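Local coordinates for protein alpha-2,3-sialyltransferase (Campylobacter jejuni, PDB 2P2V) that probably transfers sialic acid from a CMP-linked donor to an acceptor sugar in alpha-2,3 linkage, this chain being the N-terminal part of a longer, probably membrane-associated protein, at residues F103-N107 / D108-Q112; K131-Y134 / A135-Y139; G151-M154 / C155-I159; T264-P268 / G269-Y273. All blocks are in the same frame, centred on the assembly; numbering follows the deposited sequence.

In the fold
All four contacts are local: two helix starts (103-112 and 264-273) and two helix interiors (131-139 and 151-159). Contact 3 lies nearest the centre of the chain and alone touches the bound donor analogue, through G151; the side chains of E105, F133 and T264 are about 11, 12 and 13 Å from that ligand. Contacts 2 and 3 belong to consecutive helices and meet where F133 CE2 lies 3.7 Å from A156 CB. Contacts 1 and 4 pack helix 107-116 on helix 268-283, with F109 CE1 3.2 Å from Y273 OH. Contact 1 approaches contacts 2 and 3 to about 6 and 7 Å (nearest atoms) without touching; the centres of contacts 2 and 4 are about 36 Å apart.

Contact 1. Residues F103-N107 / D108-Q112; sequences FIESN and DFLHQ. With EDO (1,2-ethanediol), chain G.
S106 is the N-cap of helix 107-116, and its side chain receives the backbone N-H of F109: OG lies 2.9 Å from F109 N, with an N-H...O angle of 161°. The torsion explains the reach. With chi1 at 79°, OG sits between the backbone N and the carbonyl carbon, turned toward the first turn of the helix, where it also lies 3.3 Å from F109 CB. The backbone carbonyl of the same serine begins the regular helical bonding, since L110 N meets S106 O at 3.1 Å, followed by H111 N on N107 O at 2.9 Å. Beside the cap, the aliphatic part of E105 rests on the side chain of L110, five residues on: E105 CB is 3.8 Å from L110 CG, with both methyls of L110 about as close. The carboxylate of E105 turns back into the preceding loop, where OE2 accepts from F99 N and OE1 from L101 N. S106 N donates at 2.8 Å to O1 of an ethanediol, probably from the crystallisation liquor, whose C1 lies 3.6 Å from F109 CG. Within the protein, then, OG and O of the serine bind the helix. The helix start packs against helix 268-283, with F109 on Y273 and L277 and D108 on Q276 and D280, while F103 and I104 in the incoming loop lean on helix 131-144.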
loop_
_atom_site.group_PDB
_atom_site.type_symbol
_atom_site.label_atom_id
_atom_site.label_comp_id
_atom_site.label_asym_id
_atom_site.label_seq_id
_atom_site.Cartn_x
_atom_site.Cartn_y
_atom_site.Cartn_z
ATOM N N PHE A 103 5.572 -18.666 3.096
ATOM C CA PHE A 103 6.326 -19.898 2.878
ATOM C C PHE A 103 5.695 -20.789 1.818
ATOM O O PHE A 103 6.200 -21.898 1.527
ATOM C CB PHE A 103 6.589 -20.633 4.218
ATOM C CG PHE A 103 5.323 -21.040 4.942
ATOM C CD1 PHE A 103 4.710 -20.144 5.821
ATOM C CD2 PHE A 103 4.726 -22.279 4.697
ATOM C CE1 PHE A 103 3.506 -20.499 6.503
ATOM C CE2 PHE A 103 3.484 -22.648 5.342
ATOM C CZ PHE A 103 2.873 -21.738 6.250
ATOM N N ILE A 104 4.565 -20.350 1.250
ATOM C CA ILE A 104 3.938 -21.074 0.167
ATOM C C ILE A 104 4.001 -20.281 -1.124
ATOM O O ILE A 104 4.341 -20.810 -2.190
ATOM C CB ILE A 104 2.448 -21.461 0.486
ATOM C CG1 ILE A 104 2.339 -22.161 1.846
ATOM C CG2 ILE A 104 1.850 -22.292 -0.665
ATOM C CD1 ILE A 104 0.924 -22.687 2.202
ATOM N N GLU A 105 3.653 -19.005 -1.061
ATOM C CA GLU A 105 3.679 -18.094 -2.193
ATOM C C GLU A 105 4.615 -16.955 -1.841
ATOM O O GLU A 105 4.475 -16.309 -0.814
ATOM C CB GLU A 105 2.286 -17.531 -2.523
ATOM C CG GLU A 105 1.205 -18.616 -2.851
ATOM C CD GLU A 105 0.194 -18.768 -1.689
ATOM O OE1 GLU A 105 0.148 -17.848 -0.855
ATOM O OE2 GLU A 105 -0.511 -19.799 -1.595
ATOM N N SER A 106 5.596 -16.702 -2.691
ATOM C CA SER A 106 6.553 -15.662 -2.355
ATOM C C SER A 106 5.909 -14.274 -2.406
ATOM O O SER A 106 4.929 -14.072 -3.123
ATOM C CB SER A 106 7.720 -15.685 -3.341
ATOM O OG SER A 106 7.371 -15.062 -4.567
ATOM N N ASN A 107 6.471 -13.316 -1.678
ATOM C CA ASN A 107 5.992 -11.919 -1.746
ATOM C C ASN A 107 5.942 -11.409 -3.158
ATOM O O ASN A 107 4.952 -10.791 -3.572
ATOM C CB ASN A 107 6.897 -10.991 -0.923
ATOM C CG ASN A 107 6.820 -11.257 0.552
ATOM O OD1 ASN A 107 5.997 -12.055 1.049
ATOM N ND2 ASN A 107 7.664 -10.548 1.295
ATOM N N ASP A 108 7.006 -11.679 -3.933
ATOM C CA ASP A 108 7.030 -11.195 -5.306
ATOM C C ASP A 108 5.979 -11.857 -6.175
ATOM O O ASP A 108 5.426 -11.205 -7.007
ATOM C CB ASP A 108 8.383 -11.407 -5.983
ATOM C CG ASP A 108 9.440 -10.314 -5.598
ATOM O OD1 ASP A 108 9.081 -9.214 -5.106
ATOM O OD2 ASP A 108 10.652 -10.580 -5.827
ATOM N N PHE A 109 5.760 -13.158 -6.009
ATOM C CA PHE A 109 4.723 -13.861 -6.781
ATOM C C PHE A 109 3.393 -13.155 -6.544
ATOM O O PHE A 109 2.681 -12.829 -7.508
ATOM C CB PHE A 109 4.574 -15.311 -6.340
ATOM C CG PHE A 109 3.478 -16.051 -7.081
ATOM C CD1 PHE A 109 3.709 -16.612 -8.336
ATOM C CD2 PHE A 109 2.200 -16.165 -6.534
ATOM C CE1 PHE A 109 2.660 -17.254 -9.062
ATOM C CE2 PHE A 109 1.142 -16.795 -7.236
ATOM C CZ PHE A 109 1.354 -17.355 -8.484
ATOM N N LEU A 110 3.055 -12.941 -5.282
ATOM C CA LEU A 110 1.691 -12.354 -5.005
ATOM C C LEU A 110 1.586 -10.918 -5.457
ATOM O O LEU A 110 0.545 -10.498 -5.999
ATOM C CB LEU A 110 1.308 -12.488 -3.529
ATOM C CG LEU A 110 1.096 -13.939 -3.037
ATOM C CD1 LEU A 110 0.838 -13.980 -1.546
ATOM C CD2 LEU A 110 -0.055 -14.647 -3.792
ATOM N N HIS A 111 2.658 -10.160 -5.237
ATOM C CA HIS A 111 2.761 -8.728 -5.592
ATOM C C HIS A 111 2.605 -8.471 -7.082
ATOM O O HIS A 111 1.957 -7.503 -7.514
ATOM C CB HIS A 111 4.106 -8.143 -5.112
ATOM C CG HIS A 111 4.336 -6.715 -5.515
ATOM N ND1 HIS A 111 5.202 -6.350 -6.534
ATOM C CD2 HIS A 111 3.834 -5.559 -5.021
ATOM C CE1 HIS A 111 5.210 -5.034 -6.651
ATOM N NE2 HIS A 111 4.379 -4.532 -5.752
ATOM N N GLN A 112 3.208 -9.346 -7.889
ATOM C CA GLN A 112 3.264 -9.180 -9.342
ATOM C C GLN A 112 2.224 -10.009 -10.034
ATOM O O GLN A 112 2.117 -9.927 -11.217
ATOM C CB GLN A 112 4.626 -9.651 -9.884
ATOM C CG GLN A 112 5.693 -8.815 -9.273
ATOM C CD GLN A 112 7.067 -9.172 -9.796
ATOM O OE1 GLN A 112 7.945 -8.311 -9.861
ATOM N NE2 GLN A 112 7.268 -10.450 -10.155
HETATM C C1 EDO G . 5.241 -18.939 -5.733
HETATM O O1 EDO G . 6.189 -18.520 -4.740
HETATM C C2 EDO G . 5.288 -20.452 -5.728
HETATM O O2 EDO G . 6.192 -20.833 -6.747
#

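Contact 2. Residues K131-Y134 / A135-Y139; sequences KEFY and AYIKY. With EDO (1,2-ethanediol), chain J.
F133 and I137, one turn apart on helix 131-144, fit as a flat surface and a bump: the CG2 methyl of I137 sits over one face of the F133 ring, 3.7 Å from its centroid and 24° off the normal, a CH-pi contact. It is offset toward the rim, so that F133 CZ, at 3.4 Å, is the ring atom nearest to it. I137 is turned with chi1 at 67°, which sends CG1 over the Y134 carbonyl (CG1 to O 3.4 Å) and leaves CG2 for the phenyl ring. The Y136 ring meets F133 obliquely, its centroid 5.9 Å away and the planes at 41°. K138 and Y134 make a second fit: CD lies over one face of the tyrosine ring, toward its rim, and K138 CE reaches Y134 CZ at 3.5 Å. K138 NZ makes a weak hydrogen bond to Y134 OH, at 3.3 Å. The stronger partners of that ammonium are N100 O and N115 O of a neighbouring subunit. The chemistry therefore divides: a mostly apolar side toward helix 207-221, with the Y136 hydroxyl bound to E212, and a lysine whose buried charge is probably eased by carbonyl oxygens from its own chain and the adjoining subunit.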
loop_
_atom_site.group_PDB
_atom_site.type_symbol
_atom_site.label_atom_id
_atom_site.label_comp_id
_atom_site.label_asym_id
_atom_site.label_seq_id
_atom_site.Cartn_x
_atom_site.Cartn_y
_atom_site.Cartn_z
ATOM N N LYS A 131 -14.377 -16.896 7.101
ATOM C CA LYS A 131 -13.478 -16.544 8.190
ATOM C C LYS A 131 -13.084 -17.693 9.051
ATOM O O LYS A 131 -11.874 -17.905 9.306
ATOM C CB LYS A 131 -14.014 -15.360 9.006
ATOM C CG LYS A 131 -14.178 -14.108 8.136
ATOM C CD LYS A 131 -14.420 -12.876 9.014
ATOM C CE LYS A 131 -14.450 -11.588 8.186
ATOM N NZ LYS A 131 -13.316 -11.508 7.206
ATOM N N GLU A 132 -14.077 -18.475 9.499
ATOM C CA GLU A 132 -13.788 -19.554 10.386
ATOM C C GLU A 132 -12.945 -20.649 9.686
ATOM O O GLU A 132 -11.958 -21.159 10.271
ATOM C CB GLU A 132 -15.099 -20.115 10.963
ATOM C CG GLU A 132 -14.872 -21.377 11.762
ATOM C CD GLU A 132 -16.084 -21.843 12.576
ATOM O OE1 GLU A 132 -17.161 -21.205 12.450
ATOM O OE2 GLU A 132 -15.908 -22.855 13.317
ATOM N N PHE A 133 -13.298 -20.974 8.443
ATOM C CA PHE A 133 -12.643 -22.078 7.698
ATOM C C PHE A 133 -11.206 -21.642 7.366
ATOM O O PHE A 133 -10.220 -22.415 7.553
ATOM C CB PHE A 133 -13.395 -22.394 6.410
ATOM C CG PHE A 133 -12.764 -23.502 5.628
ATOM C CD1 PHE A 133 -12.909 -24.828 6.024
ATOM C CD2 PHE A 133 -11.951 -23.199 4.497
ATOM C CE1 PHE A 133 -12.314 -25.877 5.304
ATOM C CE2 PHE A 133 -11.302 -24.275 3.764
ATOM C CZ PHE A 133 -11.477 -25.580 4.161
ATOM N N TYR A 134 -11.081 -20.387 6.994
ATOM C CA TYR A 134 -9.749 -19.818 6.623
ATOM C C TYR A 134 -8.795 -19.830 7.805
ATOM O O TYR A 134 -7.621 -20.192 7.670
ATOM C CB TYR A 134 -9.933 -18.397 6.144
ATOM C CG TYR A 134 -8.730 -17.773 5.432
ATOM C CD1 TYR A 134 -8.178 -16.582 5.870
ATOM C CD2 TYR A 134 -8.307 -18.311 4.201
ATOM C CE1 TYR A 134 -7.163 -15.924 5.112
ATOM C CE2 TYR A 134 -7.258 -17.686 3.450
ATOM C CZ TYR A 134 -6.717 -16.512 3.913
ATOM O OH TYR A 134 -5.703 -15.897 3.165
ATOM N N ALA A 135 -9.267 -19.415 8.993
ATOM C CA ALA A 135 -8.440 -19.512 10.179
ATOM C C ALA A 135 -8.094 -20.947 10.527
ATOM O O ALA A 135 -6.976 -21.241 10.991
ATOM C CB ALA A 135 -9.122 -18.801 11.384
ATOM N N TYR A 136 -9.041 -21.867 10.343
ATOM C CA TYR A 136 -8.784 -23.275 10.633
ATOM C C TYR A 136 -7.730 -23.886 9.687
ATOM O O TYR A 136 -6.791 -24.601 10.137
ATOM C CB TYR A 136 -10.138 -24.039 10.536
ATOM C CG TYR A 136 -10.064 -25.502 10.187
ATOM C CD1 TYR A 136 -10.175 -25.914 8.880
ATOM C CD2 TYR A 136 -9.947 -26.488 11.177
ATOM C CE1 TYR A 136 -10.122 -27.234 8.536
ATOM C CE2 TYR A 136 -9.908 -27.867 10.838
ATOM C CZ TYR A 136 -10.010 -28.208 9.502
ATOM O OH TYR A 136 -9.968 -29.521 9.084
ATOM N N ILE A 137 -7.817 -23.574 8.408
ATOM C CA ILE A 137 -6.751 -24.126 7.461
ATOM C C ILE A 137 -5.415 -23.487 7.704
ATOM O O ILE A 137 -4.370 -24.166 7.582
ATOM C CB ILE A 137 -7.201 -24.120 5.984
ATOM C CG1 ILE A 137 -7.373 -22.679 5.388
ATOM C CG2 ILE A 137 -8.523 -24.953 5.813
ATOM C CD1 ILE A 137 -7.648 -22.636 3.849
ATOM N N LYS A 138 -5.377 -22.201 8.050
ATOM C CA LYS A 138 -4.053 -21.603 8.344
ATOM C C LYS A 138 -3.423 -22.153 9.595
ATOM O O LYS A 138 -2.195 -22.404 9.602
ATOM C CB LYS A 138 -4.125 -20.063 8.378
ATOM C CG LYS A 138 -4.562 -19.487 7.004
ATOM C CD LYS A 138 -4.080 -18.070 6.901
ATOM C CE LYS A 138 -3.824 -17.767 5.460
ATOM N NZ LYS A 138 -3.218 -16.468 5.236
ATOM N N TYR A 139 -4.228 -22.375 10.636
ATOM C CA TYR A 139 -3.729 -22.914 11.893
ATOM C C TYR A 139 -3.148 -24.315 11.609
ATOM O O TYR A 139 -2.034 -24.641 12.026
ATOM C CB TYR A 139 -4.863 -23.032 12.931
ATOM C CG TYR A 139 -4.422 -23.600 14.264
ATOM C CD1 TYR A 139 -3.362 -23.023 14.976
ATOM C CD2 TYR A 139 -5.096 -24.702 14.859
ATOM C CE1 TYR A 139 -2.961 -23.532 16.219
ATOM C CE2 TYR A 139 -4.689 -25.210 16.120
ATOM C CZ TYR A 139 -3.614 -24.641 16.776
ATOM O OH TYR A 139 -3.155 -25.103 18.005
HETATM C C1 EDO J . -21.469 -21.243 12.360
HETATM O O1 EDO J . -22.227 -21.677 11.233
HETATM C C2 EDO J . -20.609 -22.418 12.800
HETATM O O2 EDO J . -19.463 -21.901 13.477
#

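Contact 3. Residues G151-M154 / C155-I159; sequences GVYM and CAIAI. With CSF (cytidine-5'-monophosphate-3-fluoro-N-acetyl-neuraminic acid), chain O.
The Y153 ring is the flat group of this contact, and I157, one turn on, meets it obliquely: Y153 CE2 lies 3.5 Å from I157 CG1 and 3.8 Å from I157 CD1. Both torsions contribute. Y153 has CG opposite its backbone N (chi1 -170°), which carries the ring out from the helix on the side of I157, while I157 holds CG1 opposite its carbonyl carbon; this chi1 of -73° places CG1 against Y153 CE2, with CD1 a little farther off. The F99 ring meets that of Y153 edge-to-face, and Y153 OH is tied to T98 O, so its polar end is bound to the loop after strand 90-96. Beneath the side chains the helical ladder is regular. I157 N reaches Y153 O at 2.9 Å in the carbonyl plane, and A156 N approaches V152 O at 3.1 Å. Residues 151-159 are buried between strand 21-25, touched by M154, C155 and A158, helix 207-221, touched by V152, C155 and I159, and helix 124-127, which covers Y153, A156 and I157. The glycine backbone lies against the ribose of the ligand: G151 N donates to O3' at 3.1 Å, and S150 OG supplies another bond to the same ligand. Such a helix start, presenting backbone N-H to the ribose of a CMP-sialic acid analogue beside a parallel sheet, is consistent with the nucleotide-binding site of a Rossmann-like glycosyltransferase fold.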
loop_
_atom_site.group_PDB
_atom_site.type_symbol
_atom_site.label_atom_id
_atom_site.label_comp_id
_atom_site.label_asym_id
_atom_site.label_seq_id
_atom_site.Cartn_x
_atom_site.Cartn_y
_atom_site.Cartn_z
ATOM N N GLY A 151 -9.048 -30.331 -4.693
ATOM C CA GLY A 151 -10.496 -30.652 -4.656
ATOM C C GLY A 151 -11.246 -29.948 -3.554
ATOM O O GLY A 151 -12.293 -29.336 -3.804
ATOM N N VAL A 152 -10.734 -30.047 -2.347
ATOM C CA VAL A 152 -11.205 -29.336 -1.168
ATOM C C VAL A 152 -11.121 -27.836 -1.355
ATOM O O VAL A 152 -12.045 -27.144 -1.064
ATOM C CB VAL A 152 -10.459 -29.762 0.132
ATOM C CG1 VAL A 152 -11.018 -29.106 1.408
ATOM C CG2 VAL A 152 -10.497 -31.274 0.301
ATOM N N TYR A 153 -10.004 -27.323 -1.896
ATOM C CA TYR A 153 -9.881 -25.884 -2.117
ATOM C C TYR A 153 -10.995 -25.370 -3.011
ATOM O O TYR A 153 -11.602 -24.340 -2.716
ATOM C CB TYR A 153 -8.481 -25.600 -2.766
ATOM C CG TYR A 153 -8.117 -24.147 -2.823
ATOM C CD1 TYR A 153 -7.300 -23.587 -1.850
ATOM C CD2 TYR A 153 -8.578 -23.339 -3.859
ATOM C CE1 TYR A 153 -7.003 -22.236 -1.911
ATOM C CE2 TYR A 153 -8.292 -21.991 -3.919
ATOM C CZ TYR A 153 -7.476 -21.472 -2.957
ATOM O OH TYR A 153 -7.155 -20.145 -3.007
ATOM N N MET A 154 -11.257 -26.086 -4.104
ATOM C CA MET A 154 -12.304 -25.717 -5.044
ATOM C C MET A 154 -13.677 -25.707 -4.354
ATOM O O MET A 154 -14.538 -24.847 -4.691
ATOM C CB MET A 154 -12.348 -26.676 -6.242
ATOM C CG MET A 154 -11.154 -26.445 -7.234
ATOM S SD MET A 154 -11.386 -27.375 -8.754
ATOM C CE MET A 154 -11.094 -28.980 -8.115
ATOM N N CYS A 155 -13.882 -26.642 -3.434
ATOM C CA CYS A 155 -15.173 -26.631 -2.633
ATOM C C CYS A 155 -15.323 -25.347 -1.809
ATOM O O CYS A 155 -16.394 -24.724 -1.778
ATOM C CB CYS A 155 -15.233 -27.841 -1.695
ATOM S SG CYS A 155 -15.475 -29.397 -2.563
ATOM N N ALA A 156 -14.246 -24.955 -1.136
ATOM C CA ALA A 156 -14.209 -23.731 -0.342
ATOM C C ALA A 156 -14.494 -22.541 -1.241
ATOM O O ALA A 156 -15.305 -21.652 -0.917
ATOM C CB ALA A 156 -12.781 -23.611 0.451
ATOM N N ILE A 157 -13.860 -22.500 -2.430
ATOM C CA ILE A 157 -14.082 -21.397 -3.333
ATOM C C ILE A 157 -15.567 -21.345 -3.748
ATOM O O ILE A 157 -16.198 -20.261 -3.727
ATOM C CB ILE A 157 -13.203 -21.532 -4.630
ATOM C CG1 ILE A 157 -11.742 -21.233 -4.268
ATOM C CG2 ILE A 157 -13.678 -20.539 -5.687
ATOM C CD1 ILE A 157 -11.381 -19.760 -4.166
ATOM N N ALA A 158 -16.090 -22.505 -4.107
ATOM C CA ALA A 158 -17.527 -22.620 -4.530
ATOM C C ALA A 158 -18.456 -22.083 -3.431
ATOM O O ALA A 158 -19.361 -21.266 -3.714
ATOM C CB ALA A 158 -17.869 -24.047 -4.901
ATOM N N ILE A 159 -18.190 -22.484 -2.192
ATOM C CA ILE A 159 -18.997 -22.072 -1.016
ATOM C C ILE A 159 -18.874 -20.589 -0.788
ATOM O O ILE A 159 -19.904 -19.872 -0.618
ATOM C CB ILE A 159 -18.617 -22.902 0.217
ATOM C CG1 ILE A 159 -19.009 -24.353 -0.034
ATOM C CG2 ILE A 159 -19.204 -22.338 1.510
ATOM C CD1 ILE A 159 -18.466 -25.308 0.931
HETATM C C5A CSF O . 0.373 -32.533 -6.456
HETATM C C4A CSF O . -0.631 -33.320 -5.622
HETATM C C2A CSF O . -2.504 -31.723 -6.338
HETATM O O6A CSF O . -1.507 -31.119 -7.192
HETATM C C6A CSF O . -0.381 -31.913 -7.647
HETATM C C3A CSF O . -1.810 -32.440 -5.180
HETATM O O4A CSF O . 0.012 -33.783 -4.443
HETATM N N5A CSF O . 1.369 -33.511 -6.945
HETATM C C7A CSF O . 0.508 -30.992 -8.474
HETATM C C8A CSF O . -0.277 -30.367 -9.621
HETATM C C9A CSF O . 0.571 -29.350 -10.411
HETATM O O9A CSF O . -0.138 -28.845 -11.567
HETATM O O8A CSF O . -0.803 -31.441 -10.463
HETATM O O7A CSF O . 1.086 -30.005 -7.600
HETATM C C1A CSF O . -3.349 -30.636 -5.689
HETATM O OBA CSF O . -4.084 -30.994 -4.726
HETATM O OAA CSF O . -3.278 -29.461 -6.141
HETATM O O1A CSF O . -3.465 -32.587 -6.990
HETATM O O2A CSF O . -2.761 -34.646 -8.167
HETATM N N1 CSF O . -7.182 -36.511 -6.765
HETATM C C2 CSF O . -7.498 -37.557 -5.845
HETATM N N3 CSF O . -6.986 -38.811 -6.017
HETATM C C4 CSF O . -6.191 -39.072 -7.079
HETATM C C5 CSF O . -5.872 -38.061 -7.995
HETATM C C6 CSF O . -6.385 -36.778 -7.820
HETATM C "C3'" CSF O . -6.398 -33.287 -6.090
HETATM C "C2'" CSF O . -7.197 -34.376 -5.399
HETATM C "C1'" CSF O . -7.762 -35.163 -6.582
HETATM O "O4'" CSF O . -7.621 -34.373 -7.783
HETATM C "C4'" CSF O . -7.024 -33.116 -7.468
HETATM P PA CSF O . -3.428 -33.320 -8.442
HETATM O "O5'" CSF O . -4.995 -33.653 -8.721
HETATM C "C5'" CSF O . -6.031 -32.689 -8.548
HETATM O "O3'" CSF O . -6.514 -32.055 -5.385
HETATM O "O2'" CSF O . -8.271 -33.787 -4.617
HETATM N N4 CSF O . -5.676 -40.324 -7.275
HETATM O O2 CSF O . -8.228 -37.296 -4.849
HETATM O O3A CSF O . -3.004 -32.422 -9.568
HETATM C C10 CSF O . 2.635 -33.082 -7.095
HETATM O O10 CSF O . 2.996 -31.918 -6.867
HETATM C C11 CSF O . 3.611 -34.125 -7.591
HETATM F F3A CSF O . -1.369 -31.466 -4.312
#

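Contact 4. Residues T264-P268 / G269-Y273; sequences TDNTP and GVSFY. With EDO (1,2-ethanediol), chain C; EDO (1,2-ethanediol), chain F.
This is an N-terminal helix cap, where the loop 264-267 runs into helix 268-283; its centre lies about 25 Å from the centre of the chain. T267 is the N-cap: OG1 accepts from V270 N at 3.1 Å with an N-H...O angle of 167°, a bond made possible by chi1 of 63°, and it also bonds to I142 O of a neighbouring subunit. T267 O takes two donors, S271 N at 2.8 Å and the hydroxyl S271 OG at 2.5 Å, which arrive from opposite faces of the carbonyl plane; the second distance is very short and its exact value doubtful. F272 N continues the pattern on P268 O at 3.0 Å. V270 packs against the loop: CG1 lies 3.4 Å from T264 OG1, and its CB lies 3.3 Å from D265 O. N266, the centre of an inverse gamma turn, sends ND2 to 3.3 Å from S271 CB. Further along, an ethanediol, probably from the crystallisation liquor, lies over one face of the Y273 ring, which meets F116 edge-to-face. Chemically, the cap satisfies V270 N with a side-chain oxygen, and the carbonyl of T267 may be somewhat polarised; since T267 OG1 is also bonded to the adjoining subunit, the helix start is linked directly to the tetramer interface.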
loop_
_atom_site.group_PDB
_atom_site.type_symbol
_atom_site.label_atom_id
_atom_site.label_comp_id
_atom_site.label_asym_id
_atom_site.label_seq_id
_atom_site.Cartn_x
_atom_site.Cartn_y
_atom_site.Cartn_z
ATOM N N THR A 264 6.963 -22.830 -22.122
ATOM C CA THR A 264 7.001 -21.441 -22.559
ATOM C C THR A 264 8.338 -21.186 -23.257
ATOM O O THR A 264 9.319 -21.799 -22.911
ATOM C CB THR A 264 6.829 -20.504 -21.356
ATOM O OG1 THR A 264 7.816 -20.826 -20.379
ATOM C CG2 THR A 264 5.447 -20.763 -20.697
ATOM N N ASP A 265 8.351 -20.277 -24.210
ATOM C CA ASP A 265 9.602 -19.778 -24.804
ATOM C C ASP A 265 10.327 -18.820 -23.863
ATOM O O ASP A 265 9.700 -18.078 -23.101
ATOM C CB ASP A 265 9.284 -19.067 -26.100
ATOM C CG ASP A 265 8.956 -20.033 -27.235
ATOM O OD1 ASP A 265 9.328 -21.221 -27.131
ATOM O OD2 ASP A 265 8.342 -19.604 -28.232
ATOM N N ASN A 266 11.653 -18.819 -23.938
ATOM C CA ASN A 266 12.494 -17.947 -23.162
ATOM C C ASN A 266 12.484 -16.479 -23.645
ATOM O O ASN A 266 13.519 -15.911 -24.044
ATOM C CB ASN A 266 13.903 -18.519 -23.189
ATOM C CG ASN A 266 14.825 -17.849 -22.200
ATOM O OD1 ASN A 266 15.907 -17.356 -22.580
ATOM N ND2 ASN A 266 14.438 -17.855 -20.920
ATOM N N THR A 267 11.309 -15.840 -23.634
ATOM C CA THR A 267 11.217 -14.409 -23.908
ATOM C C THR A 267 11.784 -13.545 -22.752
ATOM O O THR A 267 12.130 -14.068 -21.673
ATOM C CB THR A 267 9.742 -14.020 -24.103
ATOM O OG1 THR A 267 9.068 -14.275 -22.868
ATOM C CG2 THR A 267 9.113 -14.818 -25.224
ATOM N N PRO A 268 11.933 -12.228 -22.960
ATOM C CA PRO A 268 12.412 -11.403 -21.848
ATOM C C PRO A 268 11.463 -11.510 -20.638
ATOM O O PRO A 268 11.900 -11.610 -19.526
ATOM C CB PRO A 268 12.413 -10.008 -22.430
ATOM C CG PRO A 268 12.728 -10.249 -23.868
ATOM C CD PRO A 268 11.819 -11.432 -24.195
ATOM N N GLY A 269 10.170 -11.573 -20.894
ATOM C CA GLY A 269 9.205 -11.628 -19.771
ATOM C C GLY A 269 9.197 -12.955 -19.036
ATOM O O GLY A 269 9.184 -12.970 -17.821
ATOM N N VAL A 270 9.195 -14.061 -19.780
ATOM C CA VAL A 270 9.260 -15.401 -19.194
ATOM C C VAL A 270 10.579 -15.530 -18.467
ATOM O O VAL A 270 10.616 -16.064 -17.358
ATOM C CB VAL A 270 9.088 -16.542 -20.258
ATOM C CG1 VAL A 270 9.447 -17.883 -19.679
ATOM C CG2 VAL A 270 7.621 -16.643 -20.717
ATOM N N SER A 271 11.696 -15.086 -19.076
ATOM C CA SER A 271 12.978 -15.258 -18.343
ATOM C C SER A 271 13.020 -14.474 -17.040
ATOM O O SER A 271 13.514 -14.970 -16.056
ATOM C CB SER A 271 14.256 -15.029 -19.227
ATOM O OG SER A 271 14.053 -13.917 -20.038
ATOM N N PHE A 272 12.522 -13.236 -17.058
ATOM C CA PHE A 272 12.424 -12.402 -15.901
ATOM C C PHE A 272 11.634 -13.151 -14.822
ATOM O O PHE A 272 12.046 -13.248 -13.656
ATOM C CB PHE A 272 11.695 -11.070 -16.254
ATOM C CG PHE A 272 11.543 -10.166 -15.052
ATOM C CD1 PHE A 272 10.498 -10.395 -14.146
ATOM C CD2 PHE A 272 12.473 -9.151 -14.797
ATOM C CE1 PHE A 272 10.376 -9.642 -13.000
ATOM C CE2 PHE A 272 12.322 -8.340 -13.675
ATOM C CZ PHE A 272 11.279 -8.611 -12.755
ATOM N N TYR A 273 10.465 -13.640 -15.233
ATOM C CA TYR A 273 9.547 -14.360 -14.315
ATOM C C TYR A 273 10.163 -15.597 -13.671
ATOM O O TYR A 273 10.138 -15.747 -12.431
ATOM C CB TYR A 273 8.303 -14.723 -15.102
ATOM C CG TYR A 273 7.225 -15.338 -14.230
ATOM C CD1 TYR A 273 6.121 -14.577 -13.830
ATOM C CD2 TYR A 273 7.315 -16.667 -13.803
ATOM C CE1 TYR A 273 5.126 -15.153 -12.998
ATOM C CE2 TYR A 273 6.325 -17.249 -13.013
ATOM C CZ TYR A 273 5.257 -16.480 -12.607
ATOM O OH TYR A 273 4.248 -17.028 -11.812
HETATM C C1 EDO C . 4.736 -19.407 -25.158
HETATM O O1 EDO C . 5.807 -18.633 -24.585
HETATM C C2 EDO C . 5.037 -19.939 -26.541
HETATM O O2 EDO C . 5.927 -21.009 -26.289
HETATM C C1 EDO F . 7.299 -13.088 -10.648
HETATM O O1 EDO F . 5.962 -12.664 -10.377
HETATM C C2 EDO F . 7.795 -13.977 -9.524
HETATM O O2 EDO F . 7.801 -15.302 -10.060
#